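Local coordinates for protein Non-reducing end beta-L-arabinofuranosidase (Bacteroides thetaiotaomicron, PDB 5MQO) that probably hydrolyses glycosidic bonds in plant pectin as a family GH127 enzyme, probably an aceric acidase, at residues Val110-Ala115 against Leu466-Asn471; Gly52-Val57 against Ile420-Lys425; Ala384-Met389 against Pro460-Thr465. One frame throughout, in Å; residues are numbered along the deposited sequence.

All three contacts lie within the GH127 catalytic domain, whose family membership and many helices are consistent with an (alpha/alpha)6 barrel. Along the chain the segments come as 52-57, 110-115, 384-389, 420-425, 460-465 and 466-471, so contact 2 crosses both others, while contact 3 falls within the span bridged by contact 1. Their centres lie about 13 Å (1 to 2), 13 Å (1 to 3) and 15 Å (2 to 3) apart. Contact 3 uses helix 458-466 and contact 1 the turn at its end. Contacts 1 and 2 touch through Phe55, which packs on Val113 and Gln470, and through Leu466 against Ile420. They bring early helices against late loops, while contact 3 packs two late helices together.

Contact 1 of 3, residues Val110-Ala115 against Leu466-Asn471; sequences VASVYA and LCQAQN
Ser112 and Val113 on helix 102-117 meet Gln468 and Cys467 in a type I beta turn, Leu466 to Ala469, that carries the chain out of helix 458-466 toward strand 474-477. The setting is the helical GH127 catalytic domain, probably an (alpha/alpha)6 barrel, and the contact is buried. The closest CA pairs, Ser112 with Gln468 and Val113 with Cys467, mark the line of approach.

The polar link is one side-chain hydrogen bond: Gln468 NE2 donates to Ser112 OG over 3.2 Å, with an N-H...O angle of 168° and the hydroxyl oxygen practically in the amide plane. OG lies beside its own backbone N (chi1 -64°), and it is also hydrogen-bonded to Glu108 O one helical turn earlier, so two bonds fix this buried hydroxyl. Gln468 NE2 has a further, weak bond to Glu108 OE2.

Apolar packing is modest. Val113 CG2 rests against Cys467 SG at 3.8 Å, and Gln468 CG lies 3.7 Å from Ser112 CB, where the amide chain passes the serine.

Within 466-471, side-chain and backbone bonds brace the turn. Gln470 NE2 folds back to Cys467 O at 2.9 Å. Gln468 O is gripped twice, by backbone Asn471 N at 2.8 Å and by Asn471 ND2 at 3.3 Å, both reaching it from the same face of its carbonyl plane.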
ATOM      1  N   VAL A 110      10.616  -3.833  13.524  1.00 62.92           N
ATOM      2  CA  VAL A 110      11.958  -3.654  14.081  1.00 64.37           C
ATOM      3  C   VAL A 110      12.982  -4.476  13.265  1.00 66.73           C
ATOM      4  O   VAL A 110      14.030  -3.950  12.889  1.00 70.80           O
ATOM      5  CB  VAL A 110      12.043  -4.027  15.593  1.00 64.93           C
ATOM      6  CG1 VAL A 110      13.479  -4.046  16.076  1.00 65.20           C
ATOM      7  CG2 VAL A 110      11.257  -3.058  16.472  1.00 64.75           C
ATOM      8  N   ALA A 111      12.672  -5.743  12.987  1.00 64.75           N
ATOM      9  CA  ALA A 111      13.542  -6.610  12.180  1.00 63.62           C
ATOM     10  C   ALA A 111      13.766  -6.108  10.781  1.00 62.71           C
ATOM     11  O   ALA A 111      14.792  -6.393  10.187  1.00 65.66           O
ATOM     12  CB  ALA A 111      12.957  -8.011  12.093  1.00 64.60           C
ATOM     13  N   SER A 112      12.774  -5.423  10.234  1.00 60.99           N
ATOM     14  CA  SER A 112      12.803  -4.983   8.854  1.00 58.86           C
ATOM     15  C   SER A 112      13.733  -3.803   8.693  1.00 59.08           C
ATOM     16  O   SER A 112      14.468  -3.689   7.701  1.00 57.12           O
ATOM     17  CB  SER A 112      11.378  -4.614   8.425  1.00 58.33           C
ATOM     18  OG  SER A 112      10.540  -5.763   8.447  1.00 57.58           O
ATOM     19  N   VAL A 113      13.633  -2.907   9.672  1.00 61.78           N
ATOM     20  CA  VAL A 113      14.530  -1.772   9.874  1.00 62.56           C
ATOM     21  C   VAL A 113      15.962  -2.225  10.138  1.00 63.72           C
ATOM     22  O   VAL A 113      16.896  -1.711   9.538  1.00 64.75           O
ATOM     23  CB  VAL A 113      14.025  -0.928  11.065  1.00 64.84           C
ATOM     24  CG1 VAL A 113      15.087   0.039  11.589  1.00 67.46           C
ATOM     25  CG2 VAL A 113      12.756  -0.179  10.667  1.00 65.69           C
ATOM     26  N   TYR A 114      16.124  -3.172  11.059  1.00 64.78           N
ATOM     27  CA  TYR A 114      17.417  -3.792  11.335  1.00 65.17           C
ATOM     28  C   TYR A 114      18.084  -4.348  10.086  1.00 65.70           C
ATOM     29  O   TYR A 114      19.278  -4.170   9.907  1.00 72.42           O
ATOM     30  CB  TYR A 114      17.281  -4.895  12.389  1.00 66.87           C
ATOM     31  CG  TYR A 114      18.566  -5.613  12.699  1.00 67.82           C
ATOM     32  CD1 TYR A 114      19.461  -5.116  13.651  1.00 70.03           C
ATOM     33  CD2 TYR A 114      18.901  -6.776  12.023  1.00 68.03           C
ATOM     34  CE1 TYR A 114      20.657  -5.770  13.909  1.00 72.39           C
ATOM     35  CE2 TYR A 114      20.083  -7.439  12.277  1.00 69.89           C
ATOM     36  CZ  TYR A 114      20.958  -6.946  13.220  1.00 71.94           C
ATOM     37  OH  TYR A 114      22.119  -7.644  13.466  1.00 72.74           O
ATOM     38  N   ALA A 115      17.334  -4.994   9.206  1.00 66.06           N
ATOM     39  CA  ALA A 115      17.920  -5.547   7.968  1.00 66.75           C
ATOM     40  C   ALA A 115      18.697  -4.501   7.149  1.00 66.45           C
ATOM     41  O   ALA A 115      19.692  -4.814   6.488  1.00 66.14           O
ATOM     42  CB  ALA A 115      16.843  -6.205   7.113  1.00 66.07           C
ATOM     43  N   LEU A 466       5.165   0.790   6.259  1.00 53.39           N
ATOM     44  CA  LEU A 466       6.013   1.928   5.921  1.00 53.55           C
ATOM     45  C   LEU A 466       7.484   1.663   6.235  1.00 53.49           C
ATOM     46  O   LEU A 466       8.324   2.048   5.446  1.00 53.35           O
ATOM     47  CB  LEU A 466       5.537   3.222   6.577  1.00 52.55           C
ATOM     48  CG  LEU A 466       4.159   3.703   6.114  1.00 52.34           C
ATOM     49  CD1 LEU A 466       3.548   4.644   7.133  1.00 53.20           C
ATOM     50  CD2 LEU A 466       4.250   4.375   4.766  1.00 52.10           C
ATOM     51  N   CYS A 467       7.790   0.978   7.345  1.00 54.79           N
ATOM     52  CA  CYS A 467       9.179   0.551   7.651  1.00 56.06           C
ATOM     53  C   CYS A 467       9.795  -0.419   6.617  1.00 56.02           C
ATOM     54  O   CYS A 467      10.986  -0.699   6.683  1.00 58.61           O
ATOM     55  CB  CYS A 467       9.276  -0.105   9.040  1.00 56.78           C
ATOM     56  SG  CYS A 467       9.168   1.018  10.450  1.00 57.73           S
ATOM     57  N   GLN A 468       8.990  -0.943   5.692  1.00 56.27           N
ATOM     58  CA  GLN A 468       9.430  -1.894   4.680  1.00 54.34           C
ATOM     59  C   GLN A 468       9.402  -1.370   3.268  1.00 54.22           C
ATOM     60  O   GLN A 468       9.719  -2.119   2.354  1.00 56.69           O
ATOM     61  CB  GLN A 468       8.512  -3.092   4.726  1.00 54.47           C
ATOM     62  CG  GLN A 468       8.651  -3.931   5.981  1.00 56.58           C
ATOM     63  CD  GLN A 468       7.492  -4.875   6.138  1.00 59.41           C
ATOM     64  OE1 GLN A 468       6.441  -4.694   5.497  1.00 64.12           O
ATOM     65  NE2 GLN A 468       7.653  -5.881   6.987  1.00 60.59           N
ATOM     66  N   ALA A 469       9.021  -0.107   3.067  1.00 54.57           N
ATOM     67  CA  ALA A 469       8.891   0.492   1.722  1.00 51.59           C
ATOM     68  C   ALA A 469      10.037   0.116   0.791  1.00 51.15           C
ATOM     69  O   ALA A 469       9.803  -0.264  -0.338  1.00 51.03           O
ATOM     70  CB  ALA A 469       8.804   1.993   1.835  1.00 50.43           C
ATOM     71  N   GLN A 470      11.274   0.206   1.276  1.00 52.66           N
ATOM     72  CA  GLN A 470      12.482  -0.174   0.481  1.00 53.36           C
ATOM     73  C   GLN A 470      12.429  -1.538  -0.186  1.00 52.24           C
ATOM     74  O   GLN A 470      13.072  -1.721  -1.224  1.00 53.94           O
ATOM     75  CB  GLN A 470      13.791  -0.076   1.278  1.00 53.65           C
ATOM     76  CG  GLN A 470      13.893  -0.995   2.497  1.00 53.76           C
ATOM     77  CD  GLN A 470      13.175  -0.443   3.699  1.00 53.53           C
ATOM     78  OE1 GLN A 470      12.706   0.706   3.680  1.00 58.40           O
ATOM     79  NE2 GLN A 470      13.063  -1.248   4.747  1.00 52.58           N
ATOM     80  N   ASN A 471      11.673  -2.472   0.407  1.00 51.26           N
ATOM     81  CA  ASN A 471      11.496  -3.816  -0.134  1.00 49.85           C
ATOM     82  C   ASN A 471      10.580  -3.873  -1.329  1.00 49.81           C
ATOM     83  O   ASN A 471      10.377  -4.962  -1.855  1.00 48.86           O
ATOM     84  CB  ASN A 471      10.952  -4.756   0.925  1.00 51.78           C
ATOM     85  CG  ASN A 471      11.974  -5.095   1.960  1.00 52.28           C
ATOM     86  OD1 ASN A 471      12.790  -6.009   1.762  1.00 54.92           O
ATOM     87  ND2 ASN A 471      11.948  -4.382   3.066  1.00 50.66           N
TER

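Contact 2 of 3, residues Gly52-Val57 against Ile420-Lys425; sequences GERFNV and ISLDGK
A type I beta turn, Ser421 to Gly424, in the loop after helix 402-416 is held against helix 50-69, with Arg54 gripping Leu422 and Val57 pressing on Gly424. Arg54 NH1 donates to Leu422 O over 2.8 Å at an N-H...O angle of 153°, meeting a lone pair in the carbonyl plane, while the oxygen lies near the guanidinium plane. Bends at chi2 and chi3 turn the arginine toward the loop. Leu422 CD2 lies over one guanidinium face, 3.6 Å from Arg54 NH1. The group's other amino nitrogen, Arg54 NH2, forms a salt bridge with Glu53 OE2 at 2.8 Å, and that oxygen is also hydrogen-bonded to Ser640 OG; a carboxylate and a carbonyl thus both fix the guanidinium's orientation.

Val57 CG1, anti to the backbone N (chi1 176°), reaches Gly424 CA at 3.4 Å. A side chain at Gly424 would run into this methyl, and its positive phi (72°) independently favours glycine. Elsewhere in the turn Ser421 OG donates to Asp423 OD1 at 2.6 Å, and Gly424 O is hydrogen-bonded to Ser62 OG. The whole is a type I turn whose last residue is a glycine in the left-handed helical region, with Leu422 O held by an arginine of the neighbouring helix.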
ATOM      1  N   GLY A  52      14.355   8.316   2.446  1.00 61.69           N
ATOM      2  CA  GLY A  52      15.382   8.430   3.478  1.00 62.41           C
ATOM      3  C   GLY A  52      14.898   9.225   4.682  1.00 62.13           C
ATOM      4  O   GLY A  52      15.058   8.786   5.854  1.00 60.15           O
ATOM      5  N   GLU A  53      14.293  10.381   4.378  1.00 61.71           N
ATOM      6  CA  GLU A  53      13.743  11.282   5.397  1.00 61.59           C
ATOM      7  C   GLU A  53      12.600  10.623   6.178  1.00 62.37           C
ATOM      8  O   GLU A  53      12.634  10.591   7.417  1.00 67.46           O
ATOM      9  CB  GLU A  53      13.288  12.596   4.777  1.00 61.28           C
ATOM     10  CG  GLU A  53      12.954  13.678   5.789  1.00 62.50           C
ATOM     11  CD  GLU A  53      12.188  14.821   5.166  1.00 64.22           C
ATOM     12  OE1 GLU A  53      12.821  15.743   4.583  1.00 65.46           O
ATOM     13  OE2 GLU A  53      10.943  14.779   5.269  1.00 63.62           O
ATOM     14  N   ARG A  54      11.622  10.067   5.470  1.00 59.11           N
ATOM     15  CA  ARG A  54      10.567   9.292   6.114  1.00 57.80           C
ATOM     16  C   ARG A  54      11.125   8.120   6.957  1.00 58.89           C
ATOM     17  O   ARG A  54      10.763   7.963   8.136  1.00 57.85           O
ATOM     18  CB  ARG A  54       9.586   8.780   5.063  1.00 57.99           C
ATOM     19  CG  ARG A  54       8.731   9.843   4.371  1.00 58.33           C
ATOM     20  CD  ARG A  54       7.944  10.687   5.355  1.00 58.52           C
ATOM     21  NE  ARG A  54       8.732  11.837   5.787  1.00 59.74           N
ATOM     22  CZ  ARG A  54       8.540  12.536   6.905  1.00 60.94           C
ATOM     23  NH1 ARG A  54       7.560  12.243   7.763  1.00 61.68           N
ATOM     24  NH2 ARG A  54       9.341  13.568   7.159  1.00 61.23           N
ATOM     25  N   PHE A  55      12.023   7.323   6.371  1.00 60.04           N
ATOM     26  CA  PHE A  55      12.673   6.213   7.090  1.00 60.00           C
ATOM     27  C   PHE A  55      13.388   6.623   8.393  1.00 63.64           C
ATOM     28  O   PHE A  55      13.372   5.851   9.361  1.00 66.79           O
ATOM     29  CB  PHE A  55      13.630   5.446   6.180  1.00 57.54           C
ATOM     30  CG  PHE A  55      14.110   4.154   6.768  1.00 58.24           C
ATOM     31  CD1 PHE A  55      15.279   4.104   7.536  1.00 59.28           C
ATOM     32  CD2 PHE A  55      13.397   2.984   6.578  1.00 59.58           C
ATOM     33  CE1 PHE A  55      15.736   2.921   8.082  1.00 58.25           C
ATOM     34  CE2 PHE A  55      13.847   1.784   7.134  1.00 60.91           C
ATOM     35  CZ  PHE A  55      15.027   1.752   7.880  1.00 59.87           C
ATOM     36  N   ASN A  56      14.000   7.811   8.446  1.00 66.40           N
ATOM     37  CA  ASN A  56      14.572   8.295   9.729  1.00 69.60           C
ATOM     38  C   ASN A  56      13.514   8.600  10.778  1.00 66.62           C
ATOM     39  O   ASN A  56      13.730   8.320  11.962  1.00 67.95           O
ATOM     40  CB  ASN A  56      15.499   9.516   9.555  1.00 76.07           C
ATOM     41  CG  ASN A  56      16.905   9.131   9.079  1.00 79.86           C
ATOM     42  OD1 ASN A  56      17.211   7.951   8.833  1.00 80.98           O
ATOM     43  ND2 ASN A  56      17.762  10.130   8.943  1.00 80.52           N
ATOM     44  N   VAL A  57      12.373   9.149  10.359  1.00 60.92           N
ATOM     45  CA  VAL A  57      11.288   9.300  11.285  1.00 58.48           C
ATOM     46  C   VAL A  57      10.845   7.911  11.754  1.00 60.14           C
ATOM     47  O   VAL A  57      10.881   7.619  12.957  1.00 60.28           O
ATOM     48  CB  VAL A  57      10.135  10.080  10.685  1.00 58.09           C
ATOM     49  CG1 VAL A  57       8.955  10.135  11.654  1.00 58.75           C
ATOM     50  CG2 VAL A  57      10.595  11.482  10.326  1.00 58.79           C
ATOM     51  N   ILE A 420      -0.263   8.046   8.534  1.00 55.64           N
ATOM     52  CA  ILE A 420       0.619   8.424   9.632  1.00 54.72           C
ATOM     53  C   ILE A 420       0.943   9.894   9.483  1.00 53.96           C
ATOM     54  O   ILE A 420       0.954  10.413   8.380  1.00 51.97           O
ATOM     55  CB  ILE A 420       1.909   7.546   9.665  1.00 55.06           C
ATOM     56  CG1 ILE A 420       2.569   7.588  11.058  1.00 55.46           C
ATOM     57  CG2 ILE A 420       2.894   7.917   8.543  1.00 55.10           C
ATOM     58  CD1 ILE A 420       3.832   6.733  11.199  1.00 55.38           C
ATOM     59  N   SER A 421       1.184  10.554  10.612  1.00 56.38           N
ATOM     60  CA  SER A 421       1.631  11.958  10.661  1.00 55.49           C
ATOM     61  C   SER A 421       3.054  12.134  10.104  1.00 54.83           C
ATOM     62  O   SER A 421       3.790  11.158   9.921  1.00 54.40           O
ATOM     63  CB  SER A 421       1.550  12.495  12.106  1.00 56.23           C
ATOM     64  OG  SER A 421       2.213  11.647  13.047  1.00 56.95           O
ATOM     65  N   LEU A 422       3.420  13.378   9.800  1.00 55.32           N
ATOM     66  CA  LEU A 422       4.792  13.686   9.415  1.00 56.95           C
ATOM     67  C   LEU A 422       5.760  13.528  10.604  1.00 58.78           C
ATOM     68  O   LEU A 422       6.864  13.038  10.400  1.00 58.71           O
ATOM     69  CB  LEU A 422       4.886  15.060   8.781  1.00 56.58           C
ATOM     70  CG  LEU A 422       4.257  15.151   7.391  1.00 55.89           C
ATOM     71  CD1 LEU A 422       4.197  16.600   6.953  1.00 55.13           C
ATOM     72  CD2 LEU A 422       5.021  14.313   6.367  1.00 55.99           C
ATOM     73  N   ASP A 423       5.330  13.842  11.835  1.00 60.35           N
ATOM     74  CA  ASP A 423       6.158  13.574  13.038  1.00 60.88           C
ATOM     75  C   ASP A 423       6.259  12.111  13.475  1.00 60.19           C
ATOM     76  O   ASP A 423       6.820  11.842  14.524  1.00 61.94           O
ATOM     77  CB  ASP A 423       5.776  14.473  14.245  1.00 63.49           C
ATOM     78  CG  ASP A 423       4.380  14.187  14.843  1.00 65.19           C
ATOM     79  OD1 ASP A 423       3.710  13.193  14.506  1.00 67.11           O
ATOM     80  OD2 ASP A 423       3.940  15.011  15.676  1.00 65.80           O
ATOM     81  N   GLY A 424       5.697  11.183  12.699  1.00 58.72           N
ATOM     82  CA  GLY A 424       5.853   9.744  12.943  1.00 57.87           C
ATOM     83  C   GLY A 424       5.120   9.159  14.132  1.00 57.82           C
ATOM     84  O   GLY A 424       5.360   8.014  14.480  1.00 56.07           O
ATOM     85  N   LYS A 425       4.230   9.932  14.748  1.00 59.17           N
ATOM     86  CA  LYS A 425       3.657   9.585  16.043  1.00 61.19           C
ATOM     87  C   LYS A 425       2.151   9.409  16.070  1.00 60.31           C
ATOM     88  O   LYS A 425       1.636   8.728  16.975  1.00 56.70           O
ATOM     89  CB  LYS A 425       3.998  10.672  17.044  1.00 65.07           C
ATOM     90  CG  LYS A 425       5.440  10.683  17.489  1.00 68.20           C
ATOM     91  CD  LYS A 425       5.590  11.636  18.654  1.00 70.50           C
ATOM     92  CE  LYS A 425       7.044  11.844  18.981  1.00 74.23           C
ATOM     93  NZ  LYS A 425       7.156  12.539  20.287  1.00 77.89           N
TER

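Contact 3 of 3, residues Ala384-Met389 against Pro460-Thr465; sequences ANIGNM and PNTLRT
Ile386 drives its CD1 methyl between Asn461, Thr462 and Thr465 on the facing helix. With CG1 beside the backbone N (chi1 -66°) and chi2 extended at 172°, the methyl stands 3.8 Å from Thr462 CA and 3.9 Å from Thr465 OG1. It also lies 4.1 Å from each of Asn461 CG, OD1 and ND2, equidistant from the amide atoms. That amide is held from elsewhere, Asn461 ND2 being hydrogen-bonded to Tyr302 OH.

The second branch, Ile386 CG2, meets Thr465 tip to tip, 3.6 Å from OG1. Helices 382-399 and 458-466, whose starts are joined by the Cys383-Cys458 disulfide, run in similar directions here: the short segments' axes cross at 39° and approach to 10.8 Å, within the probable (alpha/alpha)6 barrel.

Thr465 OG1, also beside its own backbone N, turns back to donate to Asn461 O at 3.1 Å. That carbonyl takes Thr465 N as well, from the opposite face of its plane. With a valine in place of Thr465, Asn461 O would probably lose its hydroxyl donor, and the side chain the bond that fixes its rotation. Met389, stretched out along all three torsions, brings SD only to 4.5 Å from Thr465 CG2, at the edge of contact.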
ATOM      1  N   ALA A 384      -6.916  -1.468   4.518  1.00 54.43           N
ATOM      2  CA  ALA A 384      -7.562  -1.890   3.260  1.00 51.74           C
ATOM      3  C   ALA A 384      -6.707  -1.425   2.099  1.00 49.04           C
ATOM      4  O   ALA A 384      -6.613  -2.110   1.060  1.00 46.08           O
ATOM      5  CB  ALA A 384      -8.975  -1.300   3.127  1.00 49.68           C
ATOM      6  N   ASN A 385      -6.095  -0.255   2.291  1.00 46.98           N
ATOM      7  CA  ASN A 385      -5.302   0.388   1.258  1.00 46.98           C
ATOM      8  C   ASN A 385      -3.944  -0.356   1.161  1.00 48.09           C
ATOM      9  O   ASN A 385      -3.443  -0.605   0.086  1.00 48.32           O
ATOM     10  CB  ASN A 385      -5.148   1.865   1.580  1.00 45.99           C
ATOM     11  CG  ASN A 385      -6.469   2.528   2.002  1.00 46.16           C
ATOM     12  OD1 ASN A 385      -7.549   1.993   1.772  1.00 47.26           O
ATOM     13  ND2 ASN A 385      -6.377   3.694   2.648  1.00 45.22           N
ATOM     14  N   ILE A 386      -3.412  -0.769   2.306  1.00 49.01           N
ATOM     15  CA  ILE A 386      -2.242  -1.652   2.383  1.00 48.63           C
ATOM     16  C   ILE A 386      -2.563  -2.992   1.740  1.00 49.17           C
ATOM     17  O   ILE A 386      -1.694  -3.629   1.164  1.00 49.13           O
ATOM     18  CB  ILE A 386      -1.799  -1.886   3.858  1.00 47.75           C
ATOM     19  CG1 ILE A 386      -1.284  -0.575   4.463  1.00 47.04           C
ATOM     20  CG2 ILE A 386      -0.745  -3.005   3.976  1.00 47.27           C
ATOM     21  CD1 ILE A 386      -1.001  -0.622   5.948  1.00 47.17           C
ATOM     22  N   GLY A 387      -3.802  -3.433   1.896  1.00 48.25           N
ATOM     23  CA  GLY A 387      -4.252  -4.666   1.282  1.00 47.89           C
ATOM     24  C   GLY A 387      -4.207  -4.588  -0.230  1.00 47.34           C
ATOM     25  O   GLY A 387      -3.652  -5.465  -0.876  1.00 47.04           O
ATOM     26  N   ASN A 388      -4.789  -3.530  -0.786  1.00 47.56           N
ATOM     27  CA  ASN A 388      -4.753  -3.299  -2.229  1.00 46.81           C
ATOM     28  C   ASN A 388      -3.288  -3.220  -2.722  1.00 47.60           C
ATOM     29  O   ASN A 388      -2.975  -3.706  -3.810  1.00 49.32           O
ATOM     30  CB  ASN A 388      -5.494  -2.018  -2.569  1.00 44.59           C
ATOM     31  CG  ASN A 388      -5.799  -1.878  -4.054  1.00 45.11           C
ATOM     32  OD1 ASN A 388      -6.068  -2.853  -4.775  1.00 45.83           O
ATOM     33  ND2 ASN A 388      -5.809  -0.636  -4.515  1.00 45.62           N
ATOM     34  N   MET A 389      -2.408  -2.630  -1.918  1.00 46.88           N
ATOM     35  CA  MET A 389      -0.997  -2.520  -2.259  1.00 48.75           C
ATOM     36  C   MET A 389      -0.311  -3.900  -2.358  1.00 48.99           C
ATOM     37  O   MET A 389       0.353  -4.195  -3.337  1.00 47.98           O
ATOM     38  CB  MET A 389      -0.295  -1.676  -1.205  1.00 50.51           C
ATOM     39  CG  MET A 389       1.186  -1.498  -1.462  1.00 52.81           C
ATOM     40  SD  MET A 389       2.042  -0.663  -0.132  1.00 53.79           S
ATOM     41  CE  MET A 389       3.698  -1.182  -0.501  1.00 55.54           C
ATOM     42  N   PRO A 460      -0.020  -0.449  13.993  1.00 63.95           N
ATOM     43  CA  PRO A 460       1.109  -1.360  13.856  1.00 63.64           C
ATOM     44  C   PRO A 460       1.340  -1.875  12.431  1.00 61.11           C
ATOM     45  O   PRO A 460       2.476  -1.915  11.966  1.00 57.23           O
ATOM     46  CB  PRO A 460       0.740  -2.498  14.800  1.00 65.10           C
ATOM     47  CG  PRO A 460      -0.066  -1.832  15.860  1.00 65.71           C
ATOM     48  CD  PRO A 460      -0.891  -0.837  15.116  1.00 65.56           C
ATOM     49  N   ASN A 461       0.268  -2.236  11.743  1.00 61.92           N
ATOM     50  CA  ASN A 461       0.382  -2.666  10.362  1.00 61.95           C
ATOM     51  C   ASN A 461       0.840  -1.480   9.503  1.00 61.69           C
ATOM     52  O   ASN A 461       1.697  -1.638   8.607  1.00 65.44           O
ATOM     53  CB  ASN A 461      -0.947  -3.298   9.870  1.00 62.98           C
ATOM     54  CG  ASN A 461      -0.854  -3.864   8.453  1.00 63.35           C
ATOM     55  OD1 ASN A 461       0.229  -4.043   7.914  1.00 68.50           O
ATOM     56  ND2 ASN A 461      -1.997  -4.122   7.836  1.00 64.53           N
ATOM     57  N   THR A 462       0.312  -0.288   9.773  1.00 58.32           N
ATOM     58  CA  THR A 462       0.733   0.880   9.002  1.00 56.82           C
ATOM     59  C   THR A 462       2.240   1.102   9.132  1.00 58.68           C
ATOM     60  O   THR A 462       2.928   1.212   8.124  1.00 60.66           O
ATOM     61  CB  THR A 462      -0.066   2.120   9.403  1.00 53.51           C
ATOM     62  OG1 THR A 462      -1.434   1.868   9.094  1.00 55.85           O
ATOM     63  CG2 THR A 462       0.377   3.340   8.658  1.00 51.21           C
ATOM     64  N   LEU A 463       2.739   1.128  10.369  1.00 59.78           N
ATOM     65  CA  LEU A 463       4.146   1.409  10.650  1.00 59.43           C
ATOM     66  C   LEU A 463       5.090   0.320  10.106  1.00 58.00           C
ATOM     67  O   LEU A 463       6.079   0.622   9.454  1.00 57.41           O
ATOM     68  CB  LEU A 463       4.373   1.624  12.158  1.00 60.93           C
ATOM     69  CG  LEU A 463       5.816   1.962  12.609  1.00 62.70           C
ATOM     70  CD1 LEU A 463       6.416   3.133  11.847  1.00 61.87           C
ATOM     71  CD2 LEU A 463       5.898   2.230  14.111  1.00 63.51           C
ATOM     72  N   ARG A 464       4.790  -0.939  10.339  1.00 57.64           N
ATOM     73  CA  ARG A 464       5.638  -1.975   9.771  1.00 60.68           C
ATOM     74  C   ARG A 464       5.639  -1.945   8.243  1.00 58.87           C
ATOM     75  O   ARG A 464       6.652  -2.249   7.625  1.00 58.02           O
ATOM     76  CB  ARG A 464       5.265  -3.363  10.298  1.00 64.09           C
ATOM     77  CG  ARG A 464       4.027  -3.974   9.693  1.00 67.00           C
ATOM     78  CD  ARG A 464       4.304  -4.839   8.459  1.00 68.65           C
ATOM     79  NE  ARG A 464       3.970  -6.226   8.735  1.00 71.22           N
ATOM     80  CZ  ARG A 464       2.729  -6.700   8.896  1.00 70.82           C
ATOM     81  NH1 ARG A 464       1.665  -5.919   8.784  1.00 71.25           N
ATOM     82  NH2 ARG A 464       2.550  -7.987   9.177  1.00 72.51           N
ATOM     83  N   THR A 465       4.518  -1.572   7.637  1.00 57.43           N
ATOM     84  CA  THR A 465       4.465  -1.526   6.181  1.00 57.63           C
ATOM     85  C   THR A 465       5.371  -0.398   5.707  1.00 55.99           C
ATOM     86  O   THR A 465       6.277  -0.622   4.890  1.00 55.67           O
ATOM     87  CB  THR A 465       3.036  -1.368   5.652  1.00 57.79           C
ATOM     88  OG1 THR A 465       2.350  -2.619   5.771  1.00 58.11           O
ATOM     89  CG2 THR A 465       3.044  -0.986   4.195  1.00 58.86           C
TER